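Local coordinates for molybdate-binding protein MolA (Haemophilus influenzae, PDB 3PSH), which binds molybdate and tungstate in the periplasm as the solute-binding component of the MolBCA transporter, a low-affinity importer of molybdate, at residues 169-174 with 288-293; 185-190 with 228-233; 249-254 with 261-266. All blocks are in the same frame, centred on the assembly; numbering follows the deposited sequence.

Interaction 1: residues 169-174 with 288-293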
loop_
_atom_site.group_PDB
_atom_site.type_symbol
_atom_site.label_atom_id
_atom_site.label_comp_id
_atom_site.label_asym_id
_atom_site.label_seq_id
_atom_site.Cartn_x
_atom_site.Cartn_y
_atom_site.Cartn_z
ATOM N N LYS A 169 -0.232 16.089 -10.988
ATOM C CA LYS A 169 -0.463 17.055 -12.105
ATOM C C LYS A 169 0.484 16.838 -13.305
ATOM O O LYS A 169 -0.022 16.760 -14.453
ATOM C CB LYS A 169 -0.545 18.506 -11.645
ATOM C CG LYS A 169 -0.726 19.486 -12.809
ATOM C CD LYS A 169 -0.347 20.958 -12.395
ATOM C CE LYS A 169 -0.015 21.913 -13.600
ATOM N NZ LYS A 169 -0.918 21.625 -14.768
ATOM N N LEU A 170 1.768 16.655 -13.017
ATOM C CA LEU A 170 2.747 16.310 -14.023
ATOM C C LEU A 170 2.272 15.120 -14.860
ATOM O O LEU A 170 2.244 15.135 -16.115
ATOM C CB LEU A 170 4.102 16.021 -13.332
ATOM C CG LEU A 170 5.166 15.408 -14.264
ATOM C CD1 LEU A 170 5.715 16.547 -15.212
ATOM C CD2 LEU A 170 6.314 14.871 -13.432
ATOM N N LEU A 171 1.886 14.019 -14.182
ATOM C CA LEU A 171 1.474 12.833 -14.968
ATOM C C LEU A 171 0.171 13.089 -15.725
ATOM O O LEU A 171 0.062 12.583 -16.823
ATOM C CB LEU A 171 1.276 11.620 -14.046
ATOM C CG LEU A 171 2.572 11.259 -13.245
ATOM C CD1 LEU A 171 2.289 10.019 -12.449
ATOM C CD2 LEU A 171 3.858 11.087 -14.104
ATOM N N ALA A 172 -0.810 13.804 -15.127
ATOM C CA ALA A 172 -2.062 14.067 -15.843
ATOM C C ALA A 172 -1.766 14.848 -17.147
ATOM O O ALA A 172 -2.347 14.561 -18.219
ATOM C CB ALA A 172 -3.039 14.838 -14.910
ATOM N N ASP A 173 -0.835 15.766 -17.034
ATOM C CA ASP A 173 -0.483 16.707 -18.154
ATOM C C ASP A 173 0.311 15.936 -19.224
ATOM O O ASP A 173 -0.011 16.024 -20.420
ATOM C CB ASP A 173 0.387 17.858 -17.619
ATOM C CG ASP A 173 -0.435 18.934 -16.884
ATOM O OD1 ASP A 173 -1.677 18.934 -16.964
ATOM O OD2 ASP A 173 0.192 19.768 -16.267
ATOM N N ARG A 174 1.291 15.153 -18.796
ATOM C CA ARG A 174 2.217 14.491 -19.794
ATOM C C ARG A 174 1.608 13.298 -20.452
ATOM O O ARG A 174 2.084 12.863 -21.492
ATOM C CB ARG A 174 3.562 14.095 -19.147
ATOM C CG ARG A 174 4.284 15.284 -18.384
ATOM C CD ARG A 174 5.248 15.967 -19.411
ATOM N NE ARG A 174 5.969 17.065 -18.808
ATOM C CZ ARG A 174 7.265 17.060 -18.445
ATOM N NH1 ARG A 174 8.017 15.966 -18.574
ATOM N NH2 ARG A 174 7.798 18.126 -17.920
ATOM N N LEU A 288 6.352 8.804 -5.877
ATOM C CA LEU A 288 7.494 8.282 -6.566
ATOM C C LEU A 288 7.124 7.101 -7.515
ATOM O O LEU A 288 7.680 6.941 -8.633
ATOM C CB LEU A 288 8.555 7.836 -5.484
ATOM C CG LEU A 288 8.885 8.889 -4.407
ATOM C CD1 LEU A 288 9.877 8.259 -3.372
ATOM C CD2 LEU A 288 9.536 10.144 -5.029
ATOM N N GLY A 289 6.299 6.185 -7.025
ATOM C CA GLY A 289 6.026 5.004 -7.763
ATOM C C GLY A 289 5.379 5.311 -9.122
ATOM O O GLY A 289 5.752 4.676 -10.101
ATOM N N GLU A 290 4.334 6.138 -9.152
ATOM C CA GLU A 290 3.651 6.409 -10.420
ATOM C C GLU A 290 4.596 7.118 -11.400
ATOM O O GLU A 290 4.581 6.850 -12.602
ATOM C CB GLU A 290 2.436 7.292 -10.195
ATOM C CG GLU A 290 1.377 6.491 -9.430
ATOM C CD GLU A 290 0.090 7.303 -9.145
ATOM O OE1 GLU A 290 -0.025 8.498 -9.509
ATOM O OE2 GLU A 290 -0.814 6.712 -8.407
ATOM N N VAL A 291 5.504 7.922 -10.868
ATOM C CA VAL A 291 6.499 8.641 -11.742
ATOM C C VAL A 291 7.489 7.552 -12.272
ATOM O O VAL A 291 7.774 7.514 -13.499
ATOM C CB VAL A 291 7.242 9.794 -11.015
ATOM C CG1 VAL A 291 8.278 10.440 -11.954
ATOM C CG2 VAL A 291 6.214 10.863 -10.488
ATOM N N TRP A 292 7.998 6.639 -11.404
ATOM C CA TRP A 292 8.797 5.526 -11.955
ATOM C C TRP A 292 8.129 4.757 -13.081
ATOM O O TRP A 292 8.783 4.509 -14.159
ATOM C CB TRP A 292 9.201 4.568 -10.833
ATOM C CG TRP A 292 10.073 3.421 -11.368
ATOM C CD1 TRP A 292 11.427 3.408 -11.421
ATOM C CD2 TRP A 292 9.635 2.126 -11.765
ATOM N NE1 TRP A 292 11.885 2.211 -11.919
ATOM C CE2 TRP A 292 10.799 1.388 -12.150
ATOM C CE3 TRP A 292 8.342 1.520 -11.921
ATOM C CZ2 TRP A 292 10.696 0.062 -12.668
ATOM C CZ3 TRP A 292 8.244 0.184 -12.476
ATOM C CH2 TRP A 292 9.441 -0.517 -12.813
ATOM N N LEU A 293 6.839 4.377 -12.883
ATOM C CA LEU A 293 6.226 3.532 -13.887
ATOM C C LEU A 293 6.010 4.396 -15.179
ATOM O O LEU A 293 6.162 3.884 -16.315
ATOM C CB LEU A 293 4.874 2.962 -13.363
ATOM C CG LEU A 293 4.118 2.045 -14.307
ATOM C CD1 LEU A 293 4.960 0.811 -14.695
ATOM C CD2 LEU A 293 2.824 1.616 -13.568
#
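L171 on helix 168-175 meets E290 and V291 on helix 283-297 in a small, fully buried helix-helix contact of the C-terminal lobe of a periplasmic-binding fold; the side chain of E290 is about 13 Å from the bound molybdate. One leucine does the reaching. With chi2 at -177°, CD1 lies trans to its own CA and projects out from the helix onto the neighbouring backbone. There it comes 3.5 Å from E290 CB and 4.2 Å from V291 N, so this methyl rests on the root of the glutamate. The second branch serves the other neighbour: L171 CD2 packs on V291 CG2 at 4.3 Å. The nearest CA atoms, of L171 and V291, are 7.3 Å apart. Methyl packing makes the contact, and no polar bond joins the two segments.

The carboxylate of E290 points past the leucine, only OE1 approaching CD1 of L171, at 4.0 Å. Its polar needs are met outside the two segments: OE1 forms a salt bridge with R168 NE, at the start of the same helix as L171, while OE2 is hydrogen-bonded to Y201 OH. R168 thus gives the two helices an ionic link beside the apolar one, and would be expected to favour the charged form of this buried acid. On its exposed side, helix 168-175 carries an internal salt bridge, K169 NZ to D173 OD2, which is met on the syn side of the carboxylate. The next residue, R174, is ion-paired to D304, and L170 CD1, one turn back, sits over the centre of its guanidinium, 3.5 Å above the plane.

Interaction 2: residues 185-190 with 228-233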
loop_
_atom_site.group_PDB
_atom_site.type_symbol
_atom_site.label_atom_id
_atom_site.label_comp_id
_atom_site.label_asym_id
_atom_site.label_seq_id
_atom_site.Cartn_x
_atom_site.Cartn_y
_atom_site.Cartn_z
ATOM N N ARG A 185 -1.027 -2.458 -21.689
ATOM C CA ARG A 185 -1.680 -3.582 -20.930
ATOM C C ARG A 185 -0.678 -4.304 -20.047
ATOM O O ARG A 185 0.259 -4.945 -20.522
ATOM C CB ARG A 185 -2.325 -4.541 -21.905
ATOM C CG ARG A 185 -3.545 -3.791 -22.588
ATOM C CD ARG A 185 -4.272 -4.631 -23.668
ATOM N NE ARG A 185 -4.592 -5.993 -23.187
ATOM C CZ ARG A 185 -5.580 -6.402 -22.371
ATOM N NH1 ARG A 185 -6.480 -5.542 -21.796
ATOM N NH2 ARG A 185 -5.642 -7.749 -22.141
ATOM N N THR A 186 -0.958 -4.264 -18.710
ATOM C CA THR A 186 0.020 -4.584 -17.712
ATOM C C THR A 186 -0.580 -5.550 -16.720
ATOM O O THR A 186 -1.814 -5.491 -16.547
ATOM C CB THR A 186 0.456 -3.256 -17.021
ATOM O OG1 THR A 186 0.924 -2.282 -17.992
ATOM C CG2 THR A 186 1.531 -3.457 -16.018
ATOM N N TYR A 187 0.267 -6.397 -16.127
ATOM C CA TYR A 187 -0.252 -7.411 -15.224
ATOM C C TYR A 187 0.630 -7.421 -14.001
ATOM O O TYR A 187 1.859 -7.453 -14.126
ATOM C CB TYR A 187 -0.126 -8.773 -15.929
ATOM C CG TYR A 187 -0.565 -9.946 -15.039
ATOM C CD1 TYR A 187 -1.950 -10.231 -14.857
ATOM C CD2 TYR A 187 0.382 -10.781 -14.427
ATOM C CE1 TYR A 187 -2.362 -11.318 -14.030
ATOM C CE2 TYR A 187 -0.061 -11.892 -13.573
ATOM C CZ TYR A 187 -1.425 -12.127 -13.433
ATOM O OH TYR A 187 -1.703 -13.157 -12.572
ATOM N N MET A 188 -0.026 -7.497 -12.833
ATOM C CA MET A 188 0.687 -7.592 -11.575
ATOM C C MET A 188 0.763 -9.076 -11.129
ATOM O O MET A 188 -0.228 -9.652 -10.770
ATOM C CB MET A 188 -0.033 -6.659 -10.553
ATOM C CG MET A 188 0.471 -6.809 -9.190
ATOM S SD MET A 188 2.248 -6.571 -8.961
ATOM C CE MET A 188 2.397 -5.032 -9.417
ATOM N N ALA A 189 1.943 -9.625 -11.110
ATOM C CA ALA A 189 2.098 -11.068 -10.730
ATOM C C ALA A 189 2.621 -11.164 -9.274
ATOM O O ALA A 189 3.731 -10.771 -8.968
ATOM C CB ALA A 189 3.119 -11.738 -11.727
ATOM N N ASN A 190 1.729 -11.578 -8.375
ATOM C CA ASN A 190 2.034 -11.900 -6.979
ATOM C C ASN A 190 2.301 -13.411 -6.851
ATOM O O ASN A 190 2.029 -14.171 -7.808
ATOM C CB ASN A 190 0.895 -11.424 -6.055
ATOM C CG ASN A 190 1.093 -10.015 -5.603
ATOM O OD1 ASN A 190 1.286 -9.119 -6.399
ATOM N ND2 ASN A 190 1.079 -9.809 -4.275
ATOM N N GLU A 228 -4.176 -20.105 -17.499
ATOM C CA GLU A 228 -5.003 -19.854 -18.694
ATOM C C GLU A 228 -5.534 -18.361 -18.791
ATOM O O GLU A 228 -5.521 -17.711 -19.872
ATOM C CB GLU A 228 -6.114 -20.933 -18.852
ATOM C CG GLU A 228 -6.908 -20.825 -20.146
ATOM C CD GLU A 228 -6.101 -21.064 -21.404
ATOM O OE1 GLU A 228 -4.976 -21.643 -21.370
ATOM O OE2 GLU A 228 -6.586 -20.593 -22.448
ATOM N N ASN A 229 -6.008 -17.807 -17.660
ATOM C CA ASN A 229 -6.415 -16.387 -17.574
ATOM C C ASN A 229 -5.302 -15.447 -18.052
ATOM O O ASN A 229 -5.561 -14.571 -18.854
ATOM C CB ASN A 229 -6.807 -16.001 -16.121
ATOM C CG ASN A 229 -8.009 -16.787 -15.582
ATOM O OD1 ASN A 229 -8.997 -17.050 -16.291
ATOM N ND2 ASN A 229 -7.901 -17.205 -14.305
ATOM N N VAL A 230 -4.083 -15.645 -17.558
ATOM C CA VAL A 230 -2.969 -14.753 -17.889
ATOM C C VAL A 230 -2.536 -14.899 -19.385
ATOM O O VAL A 230 -2.213 -13.899 -20.073
ATOM C CB VAL A 230 -1.729 -15.064 -17.033
ATOM C CG1 VAL A 230 -0.633 -13.963 -17.268
ATOM C CG2 VAL A 230 -2.099 -15.239 -15.548
ATOM N N LEU A 231 -2.612 -16.133 -19.891
ATOM C CA LEU A 231 -2.292 -16.344 -21.336
ATOM C C LEU A 231 -3.331 -15.664 -22.221
ATOM O O LEU A 231 -2.975 -15.041 -23.230
ATOM C CB LEU A 231 -2.313 -17.824 -21.618
ATOM C CG LEU A 231 -1.256 -18.735 -20.975
ATOM C CD1 LEU A 231 -1.529 -20.258 -21.293
ATOM C CD2 LEU A 231 0.156 -18.335 -21.394
ATOM N N GLU A 232 -4.593 -15.772 -21.823
ATOM C CA GLU A 232 -5.734 -15.059 -22.481
ATOM C C GLU A 232 -5.573 -13.516 -22.460
ATOM O O GLU A 232 -5.777 -12.818 -23.459
ATOM C CB GLU A 232 -7.099 -15.542 -21.950
ATOM C CG GLU A 232 -7.429 -16.955 -22.535
ATOM C CD GLU A 232 -8.648 -17.681 -21.899
ATOM O OE1 GLU A 232 -9.630 -17.028 -21.497
ATOM O OE2 GLU A 232 -8.648 -18.948 -21.830
ATOM N N TRP A 233 -5.149 -12.982 -21.310
ATOM C CA TRP A 233 -4.959 -11.558 -21.140
ATOM C C TRP A 233 -3.743 -11.107 -21.930
ATOM O O TRP A 233 -3.753 -10.032 -22.500
ATOM C CB TRP A 233 -4.774 -11.137 -19.622
ATOM C CG TRP A 233 -6.049 -11.247 -18.844
ATOM C CD1 TRP A 233 -7.333 -11.000 -19.294
ATOM C CD2 TRP A 233 -6.157 -11.604 -17.461
ATOM N NE1 TRP A 233 -8.226 -11.197 -18.264
ATOM C CE2 TRP A 233 -7.543 -11.618 -17.154
ATOM C CE3 TRP A 233 -5.228 -12.000 -16.476
ATOM C CZ2 TRP A 233 -8.030 -11.988 -15.859
ATOM C CZ3 TRP A 233 -5.733 -12.353 -15.165
ATOM C CH2 TRP A 233 -7.112 -12.365 -14.915
HETATM O O HOH W 1 -2.831 -7.434 -23.992
#
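This is strand-to-helix packing at the edge of the C-terminal lobe: Y187, on strand 184-188, faces V230 and W233 of helix 227-233, while R185 bonds to the helix end. The two short axes run nearly antiparallel (161°) and 10.4 Å apart. CG of Y187 is anti to the backbone N (chi1 176°), which carries the ring toward the helix. V230 lays CG1 over one face, a CH-pi contact 4.2 Å from the centroid and almost on the ring normal, while V230 CG2 lies by the hydroxyl end, 3.7 Å from Y187 OH. W233 comes alongside the CD1/CE1 side, with CZ3 3.7 Å from Y187 CE1, the two rings meeting obliquely.

The helix belongs to the connection from strand 211-213 to strand 237-240, a beta-alpha-beta crossover that passes over 184-188 in this parallel, Rossmann-like sheet. R185, bent at chi3, turns its guanidinium edge to the carbonyl of the last helical residue. R185 NH2 donates to W233 O at 3.0 Å, with an N-H...O angle of 150°, in the carbonyl plane and on a lone pair. A water donates to W233 O as well; its link to R185 NE is doubtful, the 2.4 Å separation being too short.

Interaction 3: residues 249-254 with 261-266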
loop_
_atom_site.group_PDB
_atom_site.type_symbol
_atom_site.label_atom_id
_atom_site.label_comp_id
_atom_site.label_asym_id
_atom_site.label_seq_id
_atom_site.Cartn_x
_atom_site.Cartn_y
_atom_site.Cartn_z
ATOM N N PRO A 249 12.286 -14.469 -11.221
ATOM C CA PRO A 249 12.940 -15.714 -11.785
ATOM C C PRO A 249 11.992 -16.862 -11.982
ATOM O O PRO A 249 12.139 -17.568 -12.967
ATOM C CB PRO A 249 14.118 -15.987 -10.806
ATOM C CG PRO A 249 13.489 -15.384 -9.453
ATOM C CD PRO A 249 12.978 -14.037 -10.001
ATOM N N GLN A 250 11.001 -17.034 -11.106
ATOM C CA GLN A 250 9.904 -17.989 -11.225
ATOM C C GLN A 250 9.232 -17.864 -12.583
ATOM O O GLN A 250 9.041 -18.866 -13.299
ATOM C CB GLN A 250 8.913 -17.688 -10.112
ATOM C CG GLN A 250 7.731 -18.542 -9.986
ATOM C CD GLN A 250 7.202 -18.418 -8.563
ATOM O OE1 GLN A 250 8.000 -18.280 -7.604
ATOM N NE2 GLN A 250 5.886 -18.364 -8.425
ATOM N N ILE A 251 8.792 -16.659 -12.915
ATOM C CA ILE A 251 8.140 -16.418 -14.173
ATOM C C ILE A 251 9.085 -16.619 -15.367
ATOM O O ILE A 251 8.713 -17.296 -16.333
ATOM C CB ILE A 251 7.587 -14.975 -14.174
ATOM C CG1 ILE A 251 6.280 -15.013 -13.344
ATOM C CG2 ILE A 251 7.220 -14.571 -15.617
ATOM C CD1 ILE A 251 5.746 -13.570 -13.019
ATOM N N LEU A 252 10.280 -16.080 -15.271
ATOM C CA LEU A 252 11.245 -16.105 -16.359
ATOM C C LEU A 252 11.642 -17.577 -16.671
ATOM O O LEU A 252 11.944 -17.884 -17.825
ATOM C CB LEU A 252 12.460 -15.283 -15.954
ATOM C CG LEU A 252 12.591 -13.803 -16.349
ATOM C CD1 LEU A 252 11.293 -13.102 -16.478
ATOM C CD2 LEU A 252 13.662 -12.957 -15.644
ATOM N N ASN A 253 11.648 -18.449 -15.669
ATOM C CA ASN A 253 12.158 -19.852 -15.831
ATOM C C ASN A 253 10.998 -20.835 -16.045
ATOM O O ASN A 253 11.192 -22.055 -16.149
ATOM C CB ASN A 253 12.969 -20.244 -14.616
ATOM C CG ASN A 253 14.160 -19.279 -14.359
ATOM O OD1 ASN A 253 14.677 -18.573 -15.259
ATOM N ND2 ASN A 253 14.560 -19.212 -13.078
ATOM N N ASP A 254 9.767 -20.296 -16.112
ATOM C CA ASP A 254 8.578 -21.105 -16.237
ATOM C C ASP A 254 8.183 -21.155 -17.716
ATOM O O ASP A 254 7.663 -20.193 -18.299
ATOM C CB ASP A 254 7.464 -20.642 -15.276
ATOM C CG ASP A 254 6.290 -21.559 -15.309
ATOM O OD1 ASP A 254 6.164 -22.344 -16.298
ATOM O OD2 ASP A 254 5.489 -21.570 -14.326
ATOM N N GLN A 261 3.245 -12.173 -24.259
ATOM C CA GLN A 261 3.865 -11.007 -24.878
ATOM C C GLN A 261 4.936 -10.380 -23.979
ATOM O O GLN A 261 6.063 -10.207 -24.398
ATOM C CB GLN A 261 2.815 -9.994 -25.341
ATOM C CG GLN A 261 3.315 -8.731 -26.148
ATOM C CD GLN A 261 2.212 -7.590 -26.202
ATOM O OE1 GLN A 261 1.002 -7.767 -25.740
ATOM N NE2 GLN A 261 2.640 -6.381 -26.708
ATOM N N ALA A 262 4.659 -10.093 -22.699
ATOM C CA ALA A 262 5.754 -9.568 -21.870
ATOM C C ALA A 262 7.012 -10.480 -21.769
ATOM O O ALA A 262 8.107 -9.975 -21.585
ATOM C CB ALA A 262 5.213 -9.232 -20.385
ATOM N N LEU A 263 6.823 -11.787 -21.703
ATOM C CA LEU A 263 7.993 -12.701 -21.652
ATOM C C LEU A 263 8.880 -12.516 -22.929
ATOM O O LEU A 263 10.144 -12.304 -22.823
ATOM C CB LEU A 263 7.548 -14.137 -21.430
ATOM C CG LEU A 263 7.459 -14.554 -19.929
ATOM C CD1 LEU A 263 8.784 -14.320 -19.158
ATOM C CD2 LEU A 263 6.331 -13.817 -19.201
ATOM N N LYS A 264 8.162 -12.694 -24.058
ATOM C CA LYS A 264 8.775 -12.627 -25.418
ATOM C C LYS A 264 9.582 -11.326 -25.532
ATOM O O LYS A 264 10.661 -11.325 -26.203
ATOM C CB LYS A 264 7.733 -12.665 -26.557
ATOM C CG LYS A 264 7.075 -14.046 -26.732
ATOM C CD LYS A 264 5.719 -13.762 -27.410
ATOM C CE LYS A 264 5.320 -14.809 -28.403
ATOM N NZ LYS A 264 3.887 -14.660 -28.819
ATOM N N ASP A 265 9.052 -10.224 -24.942
ATOM C CA ASP A 265 9.574 -8.870 -25.112
ATOM C C ASP A 265 10.577 -8.441 -23.993
ATOM O O ASP A 265 11.135 -7.322 -24.053
ATOM C CB ASP A 265 8.447 -7.741 -25.298
ATOM C CG ASP A 265 7.708 -7.870 -26.593
ATOM O OD1 ASP A 265 8.402 -8.382 -27.532
ATOM O OD2 ASP A 265 6.536 -7.426 -26.761
ATOM N N LYS A 266 10.747 -9.362 -23.033
ATOM C CA LYS A 266 11.652 -9.233 -21.882
ATOM C C LYS A 266 11.216 -8.051 -21.082
ATOM O O LYS A 266 11.989 -7.118 -20.763
ATOM C CB LYS A 266 13.090 -9.022 -22.333
ATOM C CG LYS A 266 13.463 -10.163 -23.196
ATOM C CD LYS A 266 14.913 -10.403 -23.337
ATOM C CE LYS A 266 14.944 -11.854 -23.750
ATOM N NZ LYS A 266 16.289 -12.367 -23.662
#
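L263, with the most surface buried here, sets its two methyls against I251 and L252, which sit side by side on helix 247-252. I251 meets it with a single branch. Chi1 of -79° leaves CG2 trans to the backbone N, where this methyl touches both prongs of the leucine: L263 CD2 at 3.8 Å and L263 CD1 at 3.9 Å. The two side chains cross at about a right angle. L252 adds a lighter touch from the next position, its CD1 3.9 Å from L263 CD1. Its torsions, chi1 -95° and chi2 30°, both fall away from the staggered values, and the residue is exposed. The nearest CA atoms, of L252 and L263, are 7.1 Å apart, and the contact consists of methyl packing alone.

The surroundings differ for the three. I251 is buried, lying on W257 and on I238 of strand 237-240. L263 leans on the same two residues and also on V268, which L252 touches too.

Both helices stop close by. After helix 247-252, D254 N bonds back to I251 O, and D254 OD1 accepts from G256 N, an Asx turn that starts the loop toward W257. Helix 261-264 closes in a Schellman motif, with K266 at positive phi and its N 3.0 Å from L263 O. The chain then enters strand 268-270. The pair of short helices thus lies on the connection between two neighbouring parallel strands, 237-240 and 268-270, and packs on their side chains, as in Rossmann-like alpha/beta lobes of periplasmic binding proteins.

In the fold
From the N terminus, the first four-stranded parallel sheet (21-24, 41-44, 87-91, 109-112) is complete before any of these contacts begins. Interaction 1 opens at 169-174 and closes at 288-293, with 113 residues between the segments, so its loop encloses both others and the whole second sheet; it joins the helices that precede and follow that sheet. Within it, interaction 2 closes 37 residues between 185-190 and 228-233, tying strand 184-188 to crossover helix 227-233. Interaction 3 follows in series, with a loop of six residues between its segments, and joins the two short helices between strands 237-240 and 268-270. None crosses another. Interactions 2 and 3 also touch: A189 CB lies 3.5 Å from I251 CD1.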